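Long-range contact in cytochrome P450 reductase (Amycolatopsis methanolica 239, PDB 5OGX), which transfers electrons from NADH through FAD and a [2Fe-2S] cluster to the cytochrome P450 GcoA, which O-demethylates lignin-derived aromatics such as guaiacol: residues T97-E109 / L121-Q134. Residues are numbered along the deposited sequence; the frame is centred on the assembly and turned at random.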
ATOM      1  N   THR A  97      11.001 -12.776  -1.689  1.00 21.67           N
ATOM      2  CA  THR A  97      10.422 -11.494  -2.061  1.00 22.94           C
ATOM      3  C   THR A  97      11.545 -10.528  -2.398  1.00 25.00           C
ATOM      4  O   THR A  97      12.725 -10.804  -2.166  1.00 25.15           O
ATOM      5  CB  THR A  97       9.519 -10.921  -0.958  1.00 23.13           C
ATOM      6  OG1 THR A  97       8.801  -9.788  -1.471  1.00 25.65           O
ATOM      7  CG2 THR A  97      10.329 -10.497   0.271  1.00 22.72           C
ATOM      8  N   HIS A  98      11.163  -9.402  -2.991  1.00 23.26           N
ATOM      9  CA  HIS A  98      12.111  -8.320  -3.218  1.00 25.06           C
ATOM     10  C   HIS A  98      12.678  -7.859  -1.882  1.00 20.40           C
ATOM     11  O   HIS A  98      11.911  -7.586  -0.953  1.00 23.67           O
ATOM     12  CB  HIS A  98      11.425  -7.152  -3.920  1.00 25.81           C
ATOM     13  CG  HIS A  98      10.710  -7.546  -5.171  1.00 28.46           C
ATOM     14  ND1 HIS A  98      11.369  -8.075  -6.259  1.00 27.30           N
ATOM     15  CD2 HIS A  98       9.400  -7.498  -5.507  1.00 29.85           C
ATOM     16  CE1 HIS A  98      10.494  -8.335  -7.217  1.00 28.91           C
ATOM     17  NE2 HIS A  98       9.291  -7.996  -6.782  1.00 30.60           N
ATOM     18  N   PRO A  99      13.992  -7.737  -1.749  1.00 21.83           N
ATOM     19  CA  PRO A  99      14.563  -7.369  -0.450  1.00 22.28           C
ATOM     20  C   PRO A  99      14.204  -5.944  -0.054  1.00 24.37           C
ATOM     21  O   PRO A  99      14.260  -5.015  -0.861  1.00 21.81           O
ATOM     22  CB  PRO A  99      16.071  -7.512  -0.673  1.00 27.10           C
ATOM     23  CG  PRO A  99      16.237  -7.233  -2.160  1.00 27.77           C
ATOM     24  CD  PRO A  99      15.003  -7.823  -2.814  1.00 25.73           C
ATOM     25  N   LEU A 100      13.841  -5.784   1.210  1.00 19.74           N
ATOM     26  CA  LEU A 100      13.711  -4.457   1.795  1.00 18.22           C
ATOM     27  C   LEU A 100      15.092  -3.828   1.903  1.00 22.85           C
ATOM     28  O   LEU A 100      16.017  -4.455   2.424  1.00 24.78           O
ATOM     29  CB  LEU A 100      13.071  -4.563   3.179  1.00 20.32           C
ATOM     30  CG  LEU A 100      12.956  -3.303   4.036  1.00 19.48           C
ATOM     31  CD1 LEU A 100      12.049  -2.296   3.333  1.00 18.06           C
ATOM     32  CD2 LEU A 100      12.385  -3.664   5.407  1.00 21.51           C
ATOM     33  N   ARG A 101      15.252  -2.597   1.420  1.00 20.33           N
ATOM     34  CA  ARG A 101      16.593  -2.023   1.488  1.00 22.45           C
ATOM     35  C   ARG A 101      16.543  -0.515   1.684  1.00 21.50           C
ATOM     36  O   ARG A 101      15.513   0.134   1.486  1.00 21.63           O
ATOM     37  CB  ARG A 101      17.418  -2.382   0.247  1.00 28.52           C
ATOM     38  CG  ARG A 101      16.949  -1.782  -1.065  1.00 30.85           C
ATOM     39  CD  ARG A 101      17.889  -2.233  -2.205  1.00 31.97           C
ATOM     40  NE  ARG A 101      17.563  -1.586  -3.476  1.00 31.48           N
ATOM     41  CZ  ARG A 101      17.905  -0.340  -3.791  1.00 34.34           C
ATOM     42  NH1 ARG A 101      18.596   0.399  -2.930  1.00 34.31           N
ATOM     43  NH2 ARG A 101      17.556   0.172  -4.967  1.00 34.49           N
ATOM     44  N   ASP A 102      17.685   0.031   2.109  1.00 22.40           N
ATOM     45  CA  ASP A 102      17.816   1.473   2.291  1.00 22.84           C
ATOM     46  C   ASP A 102      18.080   2.142   0.951  1.00 29.54           C
ATOM     47  O   ASP A 102      18.932   1.691   0.179  1.00 30.54           O
ATOM     48  CB  ASP A 102      18.945   1.783   3.265  1.00 27.02           C
ATOM     49  CG  ASP A 102      18.787   1.049   4.575  1.00 34.27           C
ATOM     50  OD1 ASP A 102      17.832   1.367   5.310  1.00 35.69           O
ATOM     51  OD2 ASP A 102      19.604   0.147   4.855  1.00 35.82           O
ATOM     52  N   LEU A 103      17.352   3.217   0.675  1.00 24.30           N
ATOM     53  CA  LEU A 103      17.413   3.871  -0.624  1.00 23.18           C
ATOM     54  C   LEU A 103      18.281   5.114  -0.553  1.00 26.10           C
ATOM     55  O   LEU A 103      18.312   5.813   0.464  1.00 27.60           O
ATOM     56  CB  LEU A 103      16.018   4.267  -1.113  1.00 23.45           C
ATOM     57  CG  LEU A 103      14.966   3.162  -1.047  1.00 21.55           C
ATOM     58  CD1 LEU A 103      13.622   3.671  -1.565  1.00 23.29           C
ATOM     59  CD2 LEU A 103      15.444   1.943  -1.835  1.00 23.56           C
ATOM     60  N   THR A 104      18.995   5.377  -1.648  1.00 24.45           N
ATOM     61  CA  THR A 104      19.709   6.641  -1.838  1.00 24.81           C
ATOM     62  C   THR A 104      18.829   7.473  -2.766  1.00 28.02           C
ATOM     63  O   THR A 104      18.951   7.408  -3.990  1.00 30.27           O
ATOM     64  CB  THR A 104      21.105   6.410  -2.412  1.00 32.19           C
ATOM     65  OG1 THR A 104      21.859   5.569  -1.526  1.00 35.95           O
ATOM     66  CG2 THR A 104      21.836   7.728  -2.576  1.00 29.28           C
ATOM     67  N   ALA A 105      17.904   8.231  -2.175  1.00 27.65           N
ATOM     68  CA  ALA A 105      16.813   8.869  -2.905  1.00 26.86           C
ATOM     69  C   ALA A 105      16.990  10.378  -2.920  1.00 28.27           C
ATOM     70  O   ALA A 105      17.270  10.978  -1.877  1.00 29.34           O
ATOM     71  CB  ALA A 105      15.462   8.521  -2.278  1.00 24.41           C
ATOM     72  N   THR A 106      16.802  10.990  -4.097  1.00 25.94           N
ATOM     73  CA  THR A 106      16.948  12.431  -4.278  1.00 27.11           C
ATOM     74  C   THR A 106      15.695  12.988  -4.933  1.00 26.90           C
ATOM     75  O   THR A 106      15.201  12.423  -5.916  1.00 29.76           O
ATOM     76  CB  THR A 106      18.186  12.767  -5.137  1.00 31.03           C
ATOM     77  OG1 THR A 106      19.351  12.168  -4.556  1.00 33.72           O
ATOM     78  CG2 THR A 106      18.386  14.274  -5.218  1.00 30.11           C
ATOM     79  N   VAL A 107      15.171  14.086  -4.393  1.00 29.49           N
ATOM     80  CA  VAL A 107      13.972  14.681  -4.974  1.00 29.26           C
ATOM     81  C   VAL A 107      14.316  15.213  -6.359  1.00 30.23           C
ATOM     82  O   VAL A 107      15.187  16.079  -6.511  1.00 33.93           O
ATOM     83  CB  VAL A 107      13.407  15.793  -4.080  1.00 34.25           C
ATOM     84  CG1 VAL A 107      12.183  16.414  -4.740  1.00 29.91           C
ATOM     85  CG2 VAL A 107      13.052  15.250  -2.697  1.00 30.21           C
ATOM     86  N   LEU A 108      13.645  14.680  -7.377  1.00 27.04           N
ATOM     87  CA  LEU A 108      13.773  15.200  -8.731  1.00 29.08           C
ATOM     88  C   LEU A 108      12.724  16.251  -9.045  1.00 31.12           C
ATOM     89  O   LEU A 108      13.018  17.215  -9.765  1.00 36.82           O
ATOM     90  CB  LEU A 108      13.678  14.061  -9.745  1.00 30.15           C
ATOM     91  CG  LEU A 108      14.770  13.000  -9.633  1.00 32.83           C
ATOM     92  CD1 LEU A 108      14.646  11.994 -10.767  1.00 38.93           C
ATOM     93  CD2 LEU A 108      16.161  13.629  -9.601  1.00 34.04           C
ATOM     94  N   GLU A 109      11.519  16.110  -8.506  1.00 31.98           N
ATOM     95  CA  GLU A 109      10.463  17.085  -8.735  1.00 33.58           C
ATOM     96  C   GLU A 109       9.452  16.996  -7.607  1.00 31.96           C
ATOM     97  O   GLU A 109       9.189  15.908  -7.084  1.00 32.29           O
ATOM     98  CB  GLU A 109       9.761  16.851 -10.077  1.00 41.83           C
ATOM     99  CG  GLU A 109       8.583  17.790 -10.321  1.00 50.03           C
ATOM    100  CD  GLU A 109       8.074  17.743 -11.748  1.00 57.79           C
ATOM    101  OE1 GLU A 109       7.910  16.630 -12.283  1.00 60.14           O
ATOM    102  OE2 GLU A 109       7.850  18.824 -12.336  1.00 62.24           O
ATOM    103  N   LEU A 121       8.611  13.061  -7.124  1.00 24.83           N
ATOM    104  CA  LEU A 121       9.434  12.132  -7.886  1.00 23.70           C
ATOM    105  C   LEU A 121      10.767  11.995  -7.168  1.00 26.19           C
ATOM    106  O   LEU A 121      11.460  12.993  -6.958  1.00 26.76           O
ATOM    107  CB  LEU A 121       9.641  12.616  -9.322  1.00 27.57           C
ATOM    108  CG  LEU A 121       8.384  12.771 -10.166  1.00 27.50           C
ATOM    109  CD1 LEU A 121       8.764  13.155 -11.593  1.00 33.73           C
ATOM    110  CD2 LEU A 121       7.541  11.492 -10.147  1.00 25.77           C
ATOM    111  N   LEU A 122      11.117  10.769  -6.786  1.00 26.68           N
ATOM    112  CA  LEU A 122      12.352  10.487  -6.064  1.00 23.79           C
ATOM    113  C   LEU A 122      13.274   9.671  -6.958  1.00 27.23           C
ATOM    114  O   LEU A 122      12.941   8.540  -7.327  1.00 28.92           O
ATOM    115  CB  LEU A 122      12.075   9.715  -4.771  1.00 25.16           C
ATOM    116  CG  LEU A 122      11.200  10.342  -3.690  1.00 24.06           C
ATOM    117  CD1 LEU A 122      11.153   9.393  -2.494  1.00 25.44           C
ATOM    118  CD2 LEU A 122      11.759  11.713  -3.299  1.00 27.85           C
ATOM    119  N   GLY A 123      14.423  10.244  -7.305  1.00 26.14           N
ATOM    120  CA  GLY A 123      15.394   9.523  -8.105  1.00 27.55           C
ATOM    121  C   GLY A 123      16.274   8.647  -7.230  1.00 29.72           C
ATOM    122  O   GLY A 123      16.690   9.038  -6.142  1.00 32.02           O
ATOM    123  N   LEU A 124      16.548   7.442  -7.722  1.00 25.41           N
ATOM    124  CA  LEU A 124      17.319   6.452  -6.988  1.00 29.73           C
ATOM    125  C   LEU A 124      18.693   6.267  -7.612  1.00 31.38           C
ATOM    126  O   LEU A 124      18.855   6.343  -8.833  1.00 33.87           O
ATOM    127  CB  LEU A 124      16.600   5.102  -6.963  1.00 23.52           C
ATOM    128  CG  LEU A 124      15.242   5.118  -6.278  1.00 22.39           C
ATOM    129  CD1 LEU A 124      14.684   3.696  -6.246  1.00 24.94           C
ATOM    130  CD2 LEU A 124      15.353   5.688  -4.870  1.00 26.01           C
ATOM    131  N   ALA A 125      19.684   6.003  -6.759  1.00 26.69           N
ATOM    132  CA  ALA A 125      21.026   5.715  -7.261  1.00 31.00           C
ATOM    133  C   ALA A 125      21.092   4.358  -7.957  1.00 34.11           C
ATOM    134  O   ALA A 125      21.889   4.180  -8.889  1.00 33.84           O
ATOM    135  CB  ALA A 125      22.039   5.777  -6.118  1.00 33.35           C
ATOM    136  N   GLU A 126      20.282   3.395  -7.515  1.00 30.68           N
ATOM    137  CA  GLU A 126      20.232   2.045  -8.055  1.00 30.16           C
ATOM    138  C   GLU A 126      18.784   1.640  -8.287  1.00 25.48           C
ATOM    139  O   GLU A 126      17.892   2.072  -7.546  1.00 26.58           O
ATOM    140  CB  GLU A 126      20.887   1.038  -7.098  1.00 31.90           C
ATOM    141  CG  GLU A 126      22.186   1.531  -6.464  1.00 35.11           C
ATOM    142  CD  GLU A 126      23.309   1.700  -7.473  1.00 48.27           C
ATOM    143  OE1 GLU A 126      24.287   2.427  -7.168  1.00 48.39           O
ATOM    144  OE2 GLU A 126      23.217   1.101  -8.571  1.00 52.78           O
ATOM    145  N   PRO A 127      18.522   0.788  -9.277  1.00 26.47           N
ATOM    146  CA  PRO A 127      17.141   0.340  -9.510  1.00 28.20           C
ATOM    147  C   PRO A 127      16.572  -0.354  -8.284  1.00 29.41           C
ATOM    148  O   PRO A 127      17.266  -1.108  -7.594  1.00 28.75           O
ATOM    149  CB  PRO A 127      17.265  -0.638 -10.685  1.00 31.18           C
ATOM    150  CG  PRO A 127      18.567  -0.325 -11.328  1.00 35.88           C
ATOM    151  CD  PRO A 127      19.466   0.268 -10.286  1.00 33.77           C
ATOM    152  N   LEU A 128      15.293  -0.105  -8.029  1.00 23.82           N
ATOM    153  CA  LEU A 128      14.565  -0.771  -6.959  1.00 20.52           C
ATOM    154  C   LEU A 128      13.709  -1.886  -7.541  1.00 26.30           C
ATOM    155  O   LEU A 128      12.936  -1.653  -8.474  1.00 25.66           O
ATOM    156  CB  LEU A 128      13.686   0.222  -6.207  1.00 21.09           C
ATOM    157  CG  LEU A 128      12.920  -0.382  -5.031  1.00 22.12           C
ATOM    158  CD1 LEU A 128      13.934  -0.870  -3.991  1.00 22.72           C
ATOM    159  CD2 LEU A 128      11.962   0.643  -4.429  1.00 24.20           C
ATOM    160  N   ALA A 129      13.853  -3.092  -6.998  1.00 23.34           N
ATOM    161  CA  ALA A 129      12.972  -4.203  -7.344  1.00 23.99           C
ATOM    162  C   ALA A 129      11.733  -4.128  -6.466  1.00 22.23           C
ATOM    163  O   ALA A 129      11.858  -4.081  -5.242  1.00 20.35           O
ATOM    164  CB  ALA A 129      13.679  -5.542  -7.139  1.00 23.81           C
ATOM    165  N   PHE A 130      10.549  -4.112  -7.086  1.00 19.81           N
ATOM    166  CA  PHE A 130       9.287  -4.053  -6.348  1.00 17.98           C
ATOM    167  C   PHE A 130       8.160  -4.551  -7.246  1.00 18.49           C
ATOM    168  O   PHE A 130       8.317  -4.684  -8.461  1.00 18.94           O
ATOM    169  CB  PHE A 130       8.969  -2.625  -5.857  1.00 16.60           C
ATOM    170  CG  PHE A 130       8.835  -1.618  -6.974  1.00 17.61           C
ATOM    171  CD1 PHE A 130       9.949  -0.923  -7.420  1.00 22.40           C
ATOM    172  CD2 PHE A 130       7.605  -1.373  -7.577  1.00 18.55           C
ATOM    173  CE1 PHE A 130       9.858   0.003  -8.462  1.00 25.81           C
ATOM    174  CE2 PHE A 130       7.505  -0.441  -8.627  1.00 18.70           C
ATOM    175  CZ  PHE A 130       8.639   0.239  -9.064  1.00 22.46           C
ATOM    176  N   GLU A 131       7.013  -4.826  -6.624  1.00 17.66           N
ATOM    177  CA  GLU A 131       5.769  -5.102  -7.338  1.00 19.14           C
ATOM    178  C   GLU A 131       4.925  -3.841  -7.337  1.00 21.62           C
ATOM    179  O   GLU A 131       4.887  -3.131  -6.330  1.00 17.37           O
ATOM    180  CB  GLU A 131       4.972  -6.220  -6.662  1.00 19.52           C
ATOM    181  CG  GLU A 131       5.712  -7.549  -6.570  1.00 24.51           C
ATOM    182  CD  GLU A 131       5.951  -8.153  -7.933  1.00 33.55           C
ATOM    183  OE1 GLU A 131       5.030  -8.115  -8.782  1.00 35.57           O
ATOM    184  OE2 GLU A 131       7.065  -8.651  -8.163  1.00 34.92           O
ATOM    185  N   ALA A 132       4.249  -3.559  -8.459  1.00 17.54           N
ATOM    186  CA  ALA A 132       3.348  -2.409  -8.484  1.00 16.27           C
ATOM    187  C   ALA A 132       2.318  -2.533  -7.380  1.00 14.54           C
ATOM    188  O   ALA A 132       1.747  -3.608  -7.180  1.00 18.11           O
ATOM    189  CB  ALA A 132       2.652  -2.306  -9.842  1.00 19.18           C
ATOM    190  N   GLY A 133       2.089  -1.430  -6.656  1.00 16.51           N
ATOM    191  CA  GLY A 133       1.191  -1.415  -5.515  1.00 15.22           C
ATOM    192  C   GLY A 133       1.899  -1.432  -4.173  1.00 16.28           C
ATOM    193  O   GLY A 133       1.266  -1.152  -3.142  1.00 16.40           O
ATOM    194  N   GLN A 134       3.184  -1.770  -4.162  1.00 14.80           N
ATOM    195  CA  GLN A 134       3.940  -1.698  -2.923  1.00 15.45           C
ATOM    196  C   GLN A 134       4.219  -0.244  -2.572  1.00 15.95           C
ATOM    197  O   GLN A 134       3.954   0.672  -3.356  1.00 15.95           O
ATOM    198  CB  GLN A 134       5.239  -2.494  -3.052  1.00 14.80           C
ATOM    199  CG  GLN A 134       4.958  -4.003  -3.119  1.00 14.66           C
ATOM    200  CD  GLN A 134       6.203  -4.804  -2.890  1.00 14.95           C
ATOM    201  OE1 GLN A 134       7.060  -4.879  -3.757  1.00 16.82           O
ATOM    202  NE2 GLN A 134       6.323  -5.400  -1.694  1.00 16.95           N
TER
HETATM  203  O   HOH W   1       8.172  -7.238  -0.274  1.00 22.47           O
HETATM  204  O   HOH W   2      14.140  -4.743  -3.616  1.00 22.64           O
HETATM  205  O   HOH W   3      16.072  -3.553  -5.088  1.00 26.00           O
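An antiparallel beta hairpin of the FAD-binding domain pairs Thr-106 with Gly-123 by two backbone bonds, Thr-106 N to Gly-123 O (2.8 Å) and Gly-123 N to Thr-106 O. Beyond the Val-107/Leu-122 pair, Leu-108 and Glu-109 both face Leu-121 in a classic bulge; Leu-121 O takes Leu-108 N and, weakly, Glu-109 N. The CG and CD1 of Leu-108 lie against the bare backbone of Gly-123, where a CB would clash. On the buried face, Leu-124 CD2 meets Ala-105 CB at 3.8 Å and Leu-122 CD2 meets Val-107 CG2. From the start of strand 101-109, Arg-101, extended from CG to NE, reaches the loop after the second strand; NH2 donates a bent hydrogen bond (2.9 Å, 138°) to Pro-127 O from above its carbonyl plane, while Leu-103 CD2 lies over one guanidinium face, toward its rim. Water 3 links Arg-101 NE to Ala-129 N. Farther along, His-98 NE2 donates a nearly straight hydrogen bond (2.7 Å, 166°) to the anti side of Glu-131 OE2, ring and carboxylate 12° from coplanar, and Phe-130 N sits over the ring centre. Replacing His-98 by an alanine removes the ring and would probably leave the Glu-131 carboxylate without its mate. Such a hairpin is typical of the flavin-binding beta-barrel of ferredoxin reductase-like enzymes.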